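Local atomic coordinates of protein synthesis inhibitor I (Hordeum vulgare, PDB entry 4FBC), a protein that belongs to the plant ribosome-inactivating protein family and inhibits protein synthesis. Residues 212-217 against 257-262. The protein carries 3 engineered substitutions. Residues are numbered along the deposited sequence; the frame is centred on the assembly and turned at random.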
loop_
_atom_site.group_PDB
_atom_site.type_symbol
_atom_site.label_atom_id
_atom_site.label_comp_id
_atom_site.label_asym_id
_atom_site.label_seq_id
_atom_site.Cartn_x
_atom_site.Cartn_y
_atom_site.Cartn_z
ATOM N N ASN A 212 5.249 -0.249 10.165
ATOM C CA ASN A 212 6.715 -0.244 10.123
ATOM C C ASN A 212 7.364 -1.640 10.120
ATOM O O ASN A 212 8.596 -1.758 10.098
ATOM C CB ASN A 212 7.273 0.612 11.273
ATOM C CG ASN A 212 7.057 2.104 11.057
ATOM O OD1 ASN A 212 6.930 2.576 9.921
ATOM N ND2 ASN A 212 7.026 2.859 12.154
ATOM N N GLY A 213 6.544 -2.694 10.122
ATOM C CA GLY A 213 7.041 -4.063 10.150
ATOM C C GLY A 213 6.287 -5.054 9.261
ATOM O O GLY A 213 6.128 -6.224 9.613
ATOM N N TRP A 214 5.839 -4.595 8.101
ATOM C CA TRP A 214 5.059 -5.434 7.190
ATOM C C TRP A 214 5.803 -6.716 6.803
ATOM O O TRP A 214 5.235 -7.802 6.822
ATOM C CB TRP A 214 4.700 -4.625 5.945
ATOM C CG TRP A 214 3.849 -5.323 4.915
ATOM C CD1 TRP A 214 2.755 -6.113 5.129
ATOM C CD2 TRP A 214 4.027 -5.257 3.497
ATOM N NE1 TRP A 214 2.247 -6.552 3.922
ATOM C CE2 TRP A 214 3.006 -6.035 2.908
ATOM C CE3 TRP A 214 4.953 -4.613 2.667
ATOM C CZ2 TRP A 214 2.892 -6.189 1.524
ATOM C CZ3 TRP A 214 4.834 -4.756 1.301
ATOM C CH2 TRP A 214 3.815 -5.539 0.737
ATOM N N GLN A 215 7.084 -6.587 6.468
ATOM C CA GLN A 215 7.881 -7.760 6.122
ATOM C C GLN A 215 8.005 -8.721 7.313
ATOM O O GLN A 215 7.854 -9.940 7.157
ATOM C CB GLN A 215 9.263 -7.331 5.599
ATOM C CG GLN A 215 10.166 -8.495 5.187
ATOM C CD GLN A 215 11.377 -8.028 4.399
ATOM O OE1 GLN A 215 11.818 -6.886 4.539
ATOM N NE2 GLN A 215 11.915 -8.901 3.560
ATOM N N ASP A 216 8.273 -8.172 8.500
ATOM C CA ASP A 216 8.388 -8.978 9.717
ATOM C C ASP A 216 7.103 -9.754 10.016
ATOM O O ASP A 216 7.148 -10.926 10.366
ATOM C CB ASP A 216 8.715 -8.088 10.928
ATOM C CG ASP A 216 10.146 -7.596 10.935
ATOM O OD1 ASP A 216 10.999 -8.197 10.242
ATOM O OD2 ASP A 216 10.415 -6.608 11.655
ATOM N N LEU A 217 5.958 -9.095 9.885
ATOM C CA LEU A 217 4.688 -9.749 10.199
ATOM C C LEU A 217 4.365 -10.785 9.122
ATOM O O LEU A 217 3.895 -11.874 9.431
ATOM C CB LEU A 217 3.551 -8.725 10.330
ATOM C CG LEU A 217 2.182 -9.291 10.741
ATOM C CD1 LEU A 217 2.241 -10.040 12.074
ATOM C CD2 LEU A 217 1.137 -8.175 10.807
ATOM N N ILE A 257 -2.732 -8.178 2.896
ATOM C CA ILE A 257 -2.031 -9.013 1.910
ATOM C C ILE A 257 -0.578 -9.087 2.342
ATOM O O ILE A 257 -0.028 -8.091 2.790
ATOM C CB ILE A 257 -2.201 -8.483 0.442
ATOM C CG1 ILE A 257 -1.494 -9.412 -0.560
ATOM C CG2 ILE A 257 -1.743 -7.014 0.308
ATOM C CD1 ILE A 257 -1.883 -9.125 -2.038
ATOM N N LEU A 258 0.018 -10.274 2.263
ATOM C CA LEU A 258 1.379 -10.477 2.769
ATOM C C LEU A 258 2.400 -10.117 1.696
ATOM O O LEU A 258 2.188 -10.402 0.527
ATOM C CB LEU A 258 1.602 -11.945 3.185
ATOM C CG LEU A 258 1.030 -12.479 4.504
ATOM C CD1 LEU A 258 -0.497 -12.604 4.436
ATOM C CD2 LEU A 258 1.656 -13.813 4.891
ATOM N N LEU A 259 3.504 -9.492 2.103
ATOM C CA LEU A 259 4.685 -9.388 1.238
ATOM C C LEU A 259 5.281 -10.779 1.104
ATOM O O LEU A 259 5.352 -11.528 2.077
ATOM C CB LEU A 259 5.717 -8.460 1.882
ATOM C CG LEU A 259 7.052 -8.269 1.144
ATOM C CD1 LEU A 259 6.821 -7.530 -0.150
ATOM C CD2 LEU A 259 8.016 -7.493 2.050
ATOM N N PHE A 260 5.705 -11.156 -0.096
ATOM C CA PHE A 260 6.379 -12.435 -0.209
ATOM C C PHE A 260 7.731 -12.373 0.511
ATOM O O PHE A 260 8.510 -11.441 0.319
ATOM C CB PHE A 260 6.584 -12.863 -1.660
ATOM C CG PHE A 260 7.257 -14.188 -1.777
ATOM C CD1 PHE A 260 6.535 -15.361 -1.607
ATOM C CD2 PHE A 260 8.625 -14.266 -1.996
ATOM C CE1 PHE A 260 7.164 -16.601 -1.680
ATOM C CE2 PHE A 260 9.255 -15.501 -2.066
ATOM C CZ PHE A 260 8.532 -16.659 -1.914
ATOM N N VAL A 261 7.988 -13.370 1.345
ATOM C CA VAL A 261 9.285 -13.514 1.990
ATOM C C VAL A 261 9.771 -14.957 1.868
ATOM O O VAL A 261 9.005 -15.905 2.081
ATOM C CB VAL A 261 9.218 -13.152 3.486
ATOM C CG1 VAL A 261 10.632 -13.169 4.081
ATOM C CG2 VAL A 261 8.574 -11.799 3.695
ATOM N N GLU A 262 11.041 -15.129 1.520
ATOM C CA GLU A 262 11.637 -16.458 1.559
ATOM C C GLU A 262 11.959 -16.813 2.991
ATOM O O GLU A 262 12.821 -16.184 3.609
ATOM C CB GLU A 262 12.928 -16.494 0.740
ATOM C CG GLU A 262 12.722 -16.363 -0.748
ATOM C CD GLU A 262 14.005 -16.590 -1.532
ATOM O OE1 GLU A 262 14.996 -15.870 -1.281
ATOM O OE2 GLU A 262 14.020 -17.487 -2.400
#
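L259 lies across the indole of W214 in the first turn of helix 214-225. CB sits over one face of the six-membered ring, 3.6 Å from the ring centroid of W214 and only 8° off the normal, a CH-pi contact. With CG anti to the backbone N (chi1 178°), the two methyls divide between the ring and Q215: CD1 stays with the indole, 3.7 Å from both CZ3 and CH2 of W214, while CD2 reaches the aliphatic part of Q215, 3.8 Å from its CB. Further along, CG2 of V261 meets CG of Q215 at 4.0 Å.

A hydrogen bond at the ring edge restrains the rotation of the indole, where NE1 of W214 donates to the backbone O of I257 (3.0 Å, N-H...O angle 156°). This oxygen lies almost in the ring plane, and the donor in the carbonyl plane. The bond gives the buried indole N-H an acceptor, while L259 CB lies over one face. R179 adds a cation-pi contact to W214, and S218 OG bonds to L259 N. The loop after helix 248-254 thus packs against a tryptophan that lines the adenosine monophosphate pocket of this ribosome-inactivating protein fold.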